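Local coordinates for protein aminoglycoside N(3)-acetyltransferase (Streptomyces griseus, PDB 7LAP) that probably transfers an acetyl group from acetyl-CoA to the 3-amino group of aminoglycoside antibiotics, a modification that confers resistance to them, at residues 180-183 / 184-188; 246-249 / 250-254; 280-283 / 284-288. One frame throughout, in Å; residues are numbered along the deposited sequence.

Contact 1. Residues 180-183 / 184-188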
ATOM      1  N   LEU B 180      -4.943  18.315   2.960  1.00 38.98           N
ATOM      2  CA  LEU B 180      -3.531  18.418   3.313  1.00 37.05           C
ATOM      3  C   LEU B 180      -2.716  18.235   2.024  1.00 41.24           C
ATOM      4  O   LEU B 180      -2.255  17.141   1.678  1.00 38.87           O
ATOM      5  CB  LEU B 180      -3.240  17.390   4.422  1.00 37.46           C
ATOM      6  CG  LEU B 180      -1.837  17.288   5.034  1.00 43.81           C
ATOM      7  CD1 LEU B 180      -1.311  18.609   5.421  1.00 48.25           C
ATOM      8  CD2 LEU B 180      -1.749  16.304   6.211  1.00 38.64           C
ATOM      9  N   GLY B 181      -2.567  19.336   1.286  1.00 36.92           N
ATOM     10  CA  GLY B 181      -2.018  19.296  -0.042  1.00 37.91           C
ATOM     11  C   GLY B 181      -2.939  18.711  -1.078  1.00 39.88           C
ATOM     12  O   GLY B 181      -2.610  18.758  -2.252  1.00 37.30           O
ATOM     13  N   ALA B 182      -4.043  18.096  -0.679  1.00 39.76           N
ATOM     14  CA  ALA B 182      -4.985  17.525  -1.629  1.00 38.69           C
ATOM     15  C   ALA B 182      -5.778  18.639  -2.305  1.00 43.12           C
ATOM     16  O   ALA B 182      -6.112  19.651  -1.667  1.00 43.34           O
ATOM     17  CB  ALA B 182      -5.964  16.569  -0.919  1.00 34.11           C
ATOM     18  N   PRO B 183      -6.149  18.464  -3.566  1.00 42.64           N
ATOM     19  CA  PRO B 183      -6.869  19.526  -4.263  1.00 44.58           C
ATOM     20  C   PRO B 183      -8.332  19.595  -3.840  1.00 45.62           C
ATOM     21  O   PRO B 183      -8.886  18.687  -3.207  1.00 45.41           O
ATOM     22  CB  PRO B 183      -6.716  19.162  -5.747  1.00 48.77           C
ATOM     23  CG  PRO B 183      -6.411  17.719  -5.758  1.00 48.65           C
ATOM     24  CD  PRO B 183      -5.656  17.421  -4.482  1.00 43.19           C
ATOM     25  N   ARG B 184      -8.947  20.736  -4.172  1.00 43.47           N
ATOM     26  CA  ARG B 184     -10.299  21.021  -3.703  1.00 46.83           C
ATOM     27  C   ARG B 184     -11.294  19.943  -4.127  1.00 48.14           C
ATOM     28  O   ARG B 184     -12.269  19.685  -3.409  1.00 49.31           O
ATOM     29  CB  ARG B 184     -10.720  22.408  -4.197  1.00 47.06           C
ATOM     30  CG  ARG B 184     -10.020  23.528  -3.433  1.00 52.47           C
ATOM     31  CD  ARG B 184     -10.181  24.874  -4.097  1.00 58.21           C
ATOM     32  NE  ARG B 184      -9.716  24.806  -5.474  1.00 66.88           N
ATOM     33  CZ  ARG B 184     -10.162  25.569  -6.464  1.00 69.22           C
ATOM     34  NH1 ARG B 184     -11.092  26.490  -6.242  1.00 66.49           N
ATOM     35  NH2 ARG B 184      -9.665  25.405  -7.678  1.00 71.49           N
ATOM     36  N   ASP B 185     -11.054  19.262  -5.248  1.00 47.85           N
ATOM     37  CA  ASP B 185     -12.051  18.298  -5.707  1.00 52.61           C
ATOM     38  C   ASP B 185     -12.061  17.001  -4.906  1.00 53.73           C
ATOM     39  O   ASP B 185     -12.958  16.177  -5.125  1.00 53.81           O
ATOM     40  CB  ASP B 185     -11.843  17.971  -7.185  1.00 58.10           C
ATOM     41  CG  ASP B 185     -10.390  17.790  -7.538  1.00 68.30           C
ATOM     42  OD1 ASP B 185      -9.880  16.661  -7.376  1.00 69.43           O
ATOM     43  OD2 ASP B 185      -9.745  18.791  -7.937  1.00 75.37           O
ATOM     44  N   THR B 186     -11.118  16.795  -3.988  1.00 50.12           N
ATOM     45  CA  THR B 186     -11.070  15.552  -3.233  1.00 49.31           C
ATOM     46  C   THR B 186     -11.984  15.555  -2.016  1.00 51.38           C
ATOM     47  O   THR B 186     -12.006  14.568  -1.272  1.00 55.76           O
ATOM     48  CB  THR B 186      -9.623  15.231  -2.785  1.00 49.84           C
ATOM     49  OG1 THR B 186      -9.189  16.182  -1.812  1.00 49.42           O
ATOM     50  CG2 THR B 186      -8.686  15.294  -3.952  1.00 46.72           C
ATOM     51  N   MET B 187     -12.752  16.617  -1.784  1.00 52.86           N
ATOM     52  CA  MET B 187     -13.567  16.666  -0.575  1.00 51.29           C
ATOM     53  C   MET B 187     -14.765  15.703  -0.652  1.00 51.53           C
ATOM     54  O   MET B 187     -15.836  16.062  -1.150  1.00 51.04           O
ATOM     55  CB  MET B 187     -14.055  18.092  -0.302  1.00 49.10           C
ATOM     56  CG  MET B 187     -14.629  18.226   1.096  1.00 49.03           C
ATOM     57  SD  MET B 187     -15.543  19.750   1.365  1.00 52.58           S
ATOM     58  CE  MET B 187     -14.133  20.857   1.510  1.00 51.93           C
ATOM     59  N   THR B 188     -14.575  14.498  -0.103  1.00 51.93           N
ATOM     60  CA  THR B 188     -15.586  13.433  -0.081  1.00 50.39           C
ATOM     61  C   THR B 188     -16.882  13.891   0.572  1.00 45.52           C
ATOM     62  O   THR B 188     -17.977  13.461   0.182  1.00 43.88           O
ATOM     63  CB  THR B 188     -15.009  12.225   0.685  1.00 53.16           C
ATOM     64  OG1 THR B 188     -14.111  11.513  -0.165  1.00 58.79           O
ATOM     65  CG2 THR B 188     -16.103  11.265   1.204  1.00 54.15           C
TER
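T186 returns to P183 twice, through its backbone N-H and through its hydroxyl, and the two bonds close a type I turn, P183 to T186, whose corner residues R184 and D185 belong to the 3-10 segment 184-186. This is how a chain leaving a β-strand can be turned sharply: it emerges from strand 176-180 and is redirected toward helix 189-196. T186 N reaches P183 O at 3.0 Å with an almost straight N-H (169°), but it approaches from above the carbonyl plane. T186 OG1 lies in that plane, 2.9 Å from P183 O.

The close packing is gathered around this threonine. Its hydroxyl occupies the position between backbone N and carbonyl carbon (chi1 68°), which brings OG1 to P183 O within the carbonyl plane and also sets it 3.4 Å from the methyl CB of A182. The same rotation delivers CG2 to the proline ring, 3.7 Å from P183 CD, the two side chains crossing at about a right angle. A182 and T186 both also lean on H45 of strand 41-46.

The other flank is looser and partly open to solvent. The D185 carboxylate stands alongside the proline, OD2 3.8 Å from P183 CB, in van der Waals contact. The R184 side chain leaves the turn altogether, departing toward helix 244-254 and R269.

One carbonyl oxygen thus accepts two donors from a single residue. Because the T186 hydroxyl gives its hydrogen to P183 O, both the turn and the side-chain rotation are fixed together, and toward any further polar neighbour OG1 could act as an acceptor.

Contact 2. Residues 246-249 / 250-254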
ATOM      1  N   ALA B 246     -14.627  21.069  -7.093  1.00 55.13           N
ATOM      2  CA  ALA B 246     -13.634  22.135  -7.034  1.00 51.75           C
ATOM      3  C   ALA B 246     -14.307  23.499  -7.092  1.00 59.16           C
ATOM      4  O   ALA B 246     -13.896  24.433  -6.395  1.00 58.80           O
ATOM      5  CB  ALA B 246     -12.622  21.981  -8.169  1.00 52.65           C
ATOM      6  N   VAL B 247     -15.350  23.627  -7.915  1.00 56.91           N
ATOM      7  CA  VAL B 247     -16.078  24.892  -8.000  1.00 59.49           C
ATOM      8  C   VAL B 247     -16.828  25.172  -6.698  1.00 56.91           C
ATOM      9  O   VAL B 247     -16.785  26.291  -6.176  1.00 60.28           O
ATOM     10  CB  VAL B 247     -17.019  24.880  -9.218  1.00 60.30           C
ATOM     11  CG1 VAL B 247     -17.851  26.167  -9.275  1.00 62.36           C
ATOM     12  CG2 VAL B 247     -16.227  24.674 -10.482  1.00 60.34           C
ATOM     13  N   ILE B 248     -17.493  24.159  -6.138  1.00 55.14           N
ATOM     14  CA  ILE B 248     -18.228  24.343  -4.885  1.00 55.29           C
ATOM     15  C   ILE B 248     -17.284  24.777  -3.759  1.00 54.03           C
ATOM     16  O   ILE B 248     -17.564  25.730  -3.019  1.00 53.16           O
ATOM     17  CB  ILE B 248     -18.991  23.052  -4.522  1.00 57.73           C
ATOM     18  CG1 ILE B 248     -19.962  22.648  -5.633  1.00 59.17           C
ATOM     19  CG2 ILE B 248     -19.757  23.210  -3.210  1.00 54.82           C
ATOM     20  CD1 ILE B 248     -20.789  21.419  -5.285  1.00 55.24           C
ATOM     21  N   VAL B 249     -16.152  24.079  -3.606  1.00 49.71           N
ATOM     22  CA  VAL B 249     -15.218  24.409  -2.530  1.00 53.91           C
ATOM     23  C   VAL B 249     -14.607  25.787  -2.746  1.00 53.30           C
ATOM     24  O   VAL B 249     -14.376  26.537  -1.782  1.00 51.39           O
ATOM     25  CB  VAL B 249     -14.131  23.322  -2.397  1.00 50.91           C
ATOM     26  CG1 VAL B 249     -13.055  23.755  -1.400  1.00 48.18           C
ATOM     27  CG2 VAL B 249     -14.755  22.007  -1.950  1.00 47.81           C
ATOM     28  N   GLY B 250     -14.336  26.142  -4.004  1.00 54.03           N
ATOM     29  CA  GLY B 250     -13.845  27.480  -4.280  1.00 52.44           C
ATOM     30  C   GLY B 250     -14.832  28.560  -3.871  1.00 57.84           C
ATOM     31  O   GLY B 250     -14.451  29.578  -3.281  1.00 57.88           O
ATOM     32  N   SER B 251     -16.120  28.349  -4.168  1.00 61.34           N
ATOM     33  CA  SER B 251     -17.145  29.294  -3.727  1.00 63.87           C
ATOM     34  C   SER B 251     -17.287  29.275  -2.217  1.00 62.92           C
ATOM     35  O   SER B 251     -17.504  30.317  -1.587  1.00 64.70           O
ATOM     36  CB  SER B 251     -18.499  28.965  -4.357  1.00 69.51           C
ATOM     37  OG  SER B 251     -18.379  28.769  -5.745  1.00 77.31           O
ATOM     38  N   MET B 252     -17.219  28.083  -1.630  1.00 60.49           N
ATOM     39  CA  MET B 252     -17.213  27.951  -0.181  1.00 56.62           C
ATOM     40  C   MET B 252     -16.141  28.839   0.435  1.00 56.85           C
ATOM     41  O   MET B 252     -16.416  29.651   1.330  1.00 56.11           O
ATOM     42  CB  MET B 252     -16.969  26.485   0.172  1.00 56.62           C
ATOM     43  CG  MET B 252     -17.160  26.120   1.602  1.00 53.11           C
ATOM     44  SD  MET B 252     -16.804  24.357   1.814  1.00 51.18           S
ATOM     45  CE  MET B 252     -18.023  23.550   0.756  1.00 50.38           C
ATOM     46  N   LEU B 253     -14.907  28.688  -0.044  1.00 54.79           N
ATOM     47  CA  LEU B 253     -13.788  29.453   0.491  1.00 55.64           C
ATOM     48  C   LEU B 253     -14.005  30.947   0.303  1.00 57.32           C
ATOM     49  O   LEU B 253     -13.753  31.736   1.220  1.00 55.92           O
ATOM     50  CB  LEU B 253     -12.492  29.019  -0.186  1.00 54.67           C
ATOM     51  CG  LEU B 253     -11.963  27.665   0.281  1.00 54.33           C
ATOM     52  CD1 LEU B 253     -11.017  27.078  -0.793  1.00 49.24           C
ATOM     53  CD2 LEU B 253     -11.259  27.826   1.631  1.00 50.28           C
ATOM     54  N   ALA B 254     -14.492  31.346  -0.878  1.00 58.28           N
ATOM     55  CA  ALA B 254     -14.710  32.762  -1.169  1.00 59.04           C
ATOM     56  C   ALA B 254     -15.795  33.350  -0.282  1.00 59.24           C
ATOM     57  O   ALA B 254     -15.760  34.538   0.027  1.00 61.07           O
ATOM     58  CB  ALA B 254     -15.077  32.954  -2.645  1.00 61.13           C
TER
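Turned beside its own backbone N (chi1 -49°), OG of S251 bends back to the carbonyl of V247 one turn earlier; V249, with CG1 opposite its N (chi1 173°), brings that methyl to L253. Both are i to i+4 relations of an α-helix, here helix 244-254, and they illustrate how side chains can reinforce the backbone ladder. G250, S251, M252 and L253 each donate N-H to the carbonyl four residues back.

V247 O is gripped twice. S251 N and S251 OG are each 3.0 Å from it, and they come from opposite faces of the carbonyl plane, the hydroxyl standing clearly above it. A serine hydroxyl inside a helix is satisfied in this way by the carbonyl one turn back.

Apolar pairs occupy other flanks of the helix. I248 CG2 and M252 CE meet loosely at 4.3 Å. I248 also packs on L190 of helix 189-196 and M252 on A276 of helix 273-289, while F271 of strand 266-272 receives V249, M252 and L253. The segment therefore lies between helix 273-289 and strand 266-272 of the main sheet.

V249 and L253 lie side by side and point the same way, with V249 CG1 3.9 Å from L253 CD1. Besides that methyl contact, L253 CG rests 3.4 Å from V249 O, the very oxygen that accepts L253 N at 2.8 Å.

Contact 3. Residues 280-283 / 284-288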
ATOM      1  N   GLY B 280     -22.805  23.408   0.623  1.00 55.66           N
ATOM      2  CA  GLY B 280     -22.801  22.607  -0.586  1.00 49.03           C
ATOM      3  C   GLY B 280     -24.206  22.284  -1.057  1.00 54.46           C
ATOM      4  O   GLY B 280     -24.511  22.369  -2.253  1.00 55.86           O
ATOM      5  N   VAL B 281     -25.092  21.939  -0.127  1.00 56.44           N
ATOM      6  CA  VAL B 281     -26.442  21.593  -0.546  1.00 59.23           C
ATOM      7  C   VAL B 281     -27.158  22.827  -1.075  1.00 62.32           C
ATOM      8  O   VAL B 281     -27.870  22.762  -2.080  1.00 65.89           O
ATOM      9  CB  VAL B 281     -27.203  20.928   0.612  1.00 63.63           C
ATOM     10  CG1 VAL B 281     -26.653  19.551   0.873  1.00 59.46           C
ATOM     11  CG2 VAL B 281     -27.072  21.740   1.845  1.00 69.78           C
ATOM     12  N   ARG B 282     -26.943  23.978  -0.438  1.00 64.95           N
ATOM     13  CA  ARG B 282     -27.552  25.205  -0.932  1.00 70.07           C
ATOM     14  C   ARG B 282     -26.984  25.585  -2.296  1.00 70.24           C
ATOM     15  O   ARG B 282     -27.708  26.072  -3.172  1.00 71.10           O
ATOM     16  CB  ARG B 282     -27.357  26.339   0.073  1.00 71.78           C
ATOM     17  CG  ARG B 282     -27.860  27.690  -0.429  1.00 80.81           C
ATOM     18  CD  ARG B 282     -28.094  28.638   0.729  1.00 90.62           C
ATOM     19  NE  ARG B 282     -26.917  28.625   1.588  1.00 97.85           N
ATOM     20  CZ  ARG B 282     -25.811  29.326   1.354  1.00101.98           C
ATOM     21  NH1 ARG B 282     -25.742  30.137   0.298  1.00105.98           N
ATOM     22  NH2 ARG B 282     -24.776  29.227   2.184  1.00 98.99           N
ATOM     23  N   TRP B 283     -25.694  25.342  -2.505  1.00 69.25           N
ATOM     24  CA  TRP B 283     -25.115  25.578  -3.822  1.00 68.32           C
ATOM     25  C   TRP B 283     -25.806  24.721  -4.877  1.00 67.13           C
ATOM     26  O   TRP B 283     -26.212  25.217  -5.933  1.00 67.64           O
ATOM     27  CB  TRP B 283     -23.614  25.293  -3.784  1.00 65.95           C
ATOM     28  CG  TRP B 283     -22.894  25.738  -5.023  1.00 68.02           C
ATOM     29  CD1 TRP B 283     -22.234  26.919  -5.214  1.00 67.78           C
ATOM     30  CD2 TRP B 283     -22.770  25.003  -6.245  1.00 67.61           C
ATOM     31  NE1 TRP B 283     -21.712  26.964  -6.486  1.00 69.66           N
ATOM     32  CE2 TRP B 283     -22.023  25.797  -7.135  1.00 69.02           C
ATOM     33  CE3 TRP B 283     -23.216  23.745  -6.670  1.00 66.01           C
ATOM     34  CZ2 TRP B 283     -21.717  25.379  -8.430  1.00 70.64           C
ATOM     35  CZ3 TRP B 283     -22.909  23.329  -7.948  1.00 66.49           C
ATOM     36  CH2 TRP B 283     -22.164  24.142  -8.815  1.00 68.49           C
ATOM     37  N   ILE B 284     -25.966  23.429  -4.594  1.00 65.30           N
ATOM     38  CA  ILE B 284     -26.531  22.519  -5.581  1.00 64.01           C
ATOM     39  C   ILE B 284     -27.988  22.851  -5.846  1.00 69.22           C
ATOM     40  O   ILE B 284     -28.447  22.832  -6.994  1.00 75.17           O
ATOM     41  CB  ILE B 284     -26.362  21.063  -5.113  1.00 59.84           C
ATOM     42  CG1 ILE B 284     -24.878  20.694  -5.082  1.00 56.57           C
ATOM     43  CG2 ILE B 284     -27.166  20.130  -6.005  1.00 59.81           C
ATOM     44  CD1 ILE B 284     -24.615  19.332  -4.470  1.00 56.33           C
ATOM     45  N   GLU B 285     -28.741  23.164  -4.793  1.00 68.58           N
ATOM     46  CA  GLU B 285     -30.161  23.422  -4.974  1.00 71.25           C
ATOM     47  C   GLU B 285     -30.403  24.751  -5.672  1.00 77.94           C
ATOM     48  O   GLU B 285     -31.349  24.877  -6.463  1.00 79.25           O
ATOM     49  CB  GLU B 285     -30.861  23.370  -3.623  1.00 71.22           C
ATOM     50  CG  GLU B 285     -30.885  21.944  -3.081  1.00 72.38           C
ATOM     51  CD  GLU B 285     -31.551  21.832  -1.732  1.00 75.50           C
ATOM     52  OE1 GLU B 285     -31.693  22.877  -1.061  1.00 78.57           O
ATOM     53  OE2 GLU B 285     -31.934  20.698  -1.342  1.00 74.10           O
ATOM     54  N   GLU B 286     -29.554  25.746  -5.420  1.00 79.66           N
ATOM     55  CA  GLU B 286     -29.775  27.025  -6.081  1.00 83.56           C
ATOM     56  C   GLU B 286     -29.335  26.982  -7.537  1.00 83.90           C
ATOM     57  O   GLU B 286     -30.048  27.478  -8.411  1.00 88.15           O
ATOM     58  CB  GLU B 286     -29.073  28.147  -5.318  1.00 85.95           C
ATOM     59  CG  GLU B 286     -29.735  28.402  -3.975  1.00 92.40           C
ATOM     60  CD  GLU B 286     -29.035  29.457  -3.136  1.00 97.35           C
ATOM     61  OE1 GLU B 286     -27.850  29.765  -3.404  1.00 97.55           O
ATOM     62  OE2 GLU B 286     -29.678  29.969  -2.192  1.00100.66           O
ATOM     63  N   HIS B 287     -28.197  26.357  -7.831  1.00 80.62           N
ATOM     64  CA  HIS B 287     -27.768  26.301  -9.223  1.00 83.23           C
ATOM     65  C   HIS B 287     -28.630  25.354 -10.057  1.00 87.23           C
ATOM     66  O   HIS B 287     -28.826  25.596 -11.253  1.00 90.19           O
ATOM     67  CB  HIS B 287     -26.294  25.908  -9.300  1.00 80.38           C
ATOM     68  CG  HIS B 287     -25.361  27.029  -8.960  1.00 82.85           C
ATOM     69  ND1 HIS B 287     -25.188  27.491  -7.671  1.00 82.87           N
ATOM     70  CD2 HIS B 287     -24.569  27.800  -9.744  1.00 82.67           C
ATOM     71  CE1 HIS B 287     -24.320  28.491  -7.676  1.00 81.60           C
ATOM     72  NE2 HIS B 287     -23.927  28.694  -8.920  1.00 81.39           N
ATOM     73  N   LEU B 288     -29.181  24.300  -9.457  1.00 87.61           N
ATOM     74  CA  LEU B 288     -29.813  23.253 -10.243  1.00 88.00           C
ATOM     75  C   LEU B 288     -31.332  23.232 -10.188  1.00 92.88           C
ATOM     76  O   LEU B 288     -31.941  22.452 -10.931  1.00 94.89           O
ATOM     77  CB  LEU B 288     -29.284  21.882  -9.817  1.00 83.19           C
ATOM     78  CG  LEU B 288     -27.803  21.752 -10.140  1.00 81.00           C
ATOM     79  CD1 LEU B 288     -27.332  20.355  -9.846  1.00 77.19           C
ATOM     80  CD2 LEU B 288     -27.542  22.128 -11.584  1.00 82.20           C
TER
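The indole of W283 carries the imidazole of H287 on one face and I284 CG1 at its edge, in plane, 3.8 Å from CE3. This i to i+4 aromatic pair on α-helix 273-289 is an offset stack: the five-membered ring of W283 and the H287 ring have centroids 3.9 Å apart and planes inclined by 19°. The closest approach between the two rings is H287 CE1 to W283 NE1, 3.2 Å.

Stack and backbone act together. H287 CG sits beside its own N, which carries the ring back over the indole, and chi2 (73°) points ND1 at W283 O. ND1 donates to that oxygen at 3.0 Å through a bent bond (141°), the oxygen tilted from the ring plane, while H287 N donates to it from the opposite face of the carbonyl plane. Ring rotation is thereby fixed by a bond as well as by packing. W283 in turn touches V247 and S251 of helix 244-254, joining the two helices.

On another flank R282 and E286 run alongside each other. The charged ends are too far apart for a salt bridge; instead the E286 carboxylate lies against CG and CD of R282. E285 looks elsewhere, its OE2 bonded to Q198 N. E286 OE2 lies 3.4 Å from R282 CG.

Followed from the N terminus, the three contacts come in series; none crosses or encloses another. Contact 1 closes a tight turn after strand 176-180, while contacts 2 and 3 are internal to helices, contact 2 on helix 244-254 and contact 3 on helix 273-289. The middle one joins the others in space. R184 CG of contact 1 lies 3.7 Å from V249 CG1 and M187 CE 3.7 Å from V249 CG2, and W283 of contact 3 lays CE3 3.6 Å from I248 CG1. Contacts 1 and 3 do not touch, their nearest atoms being about 8 Å apart. Contact 2 thus connects the loop after strand 176-180 to helix 273-289.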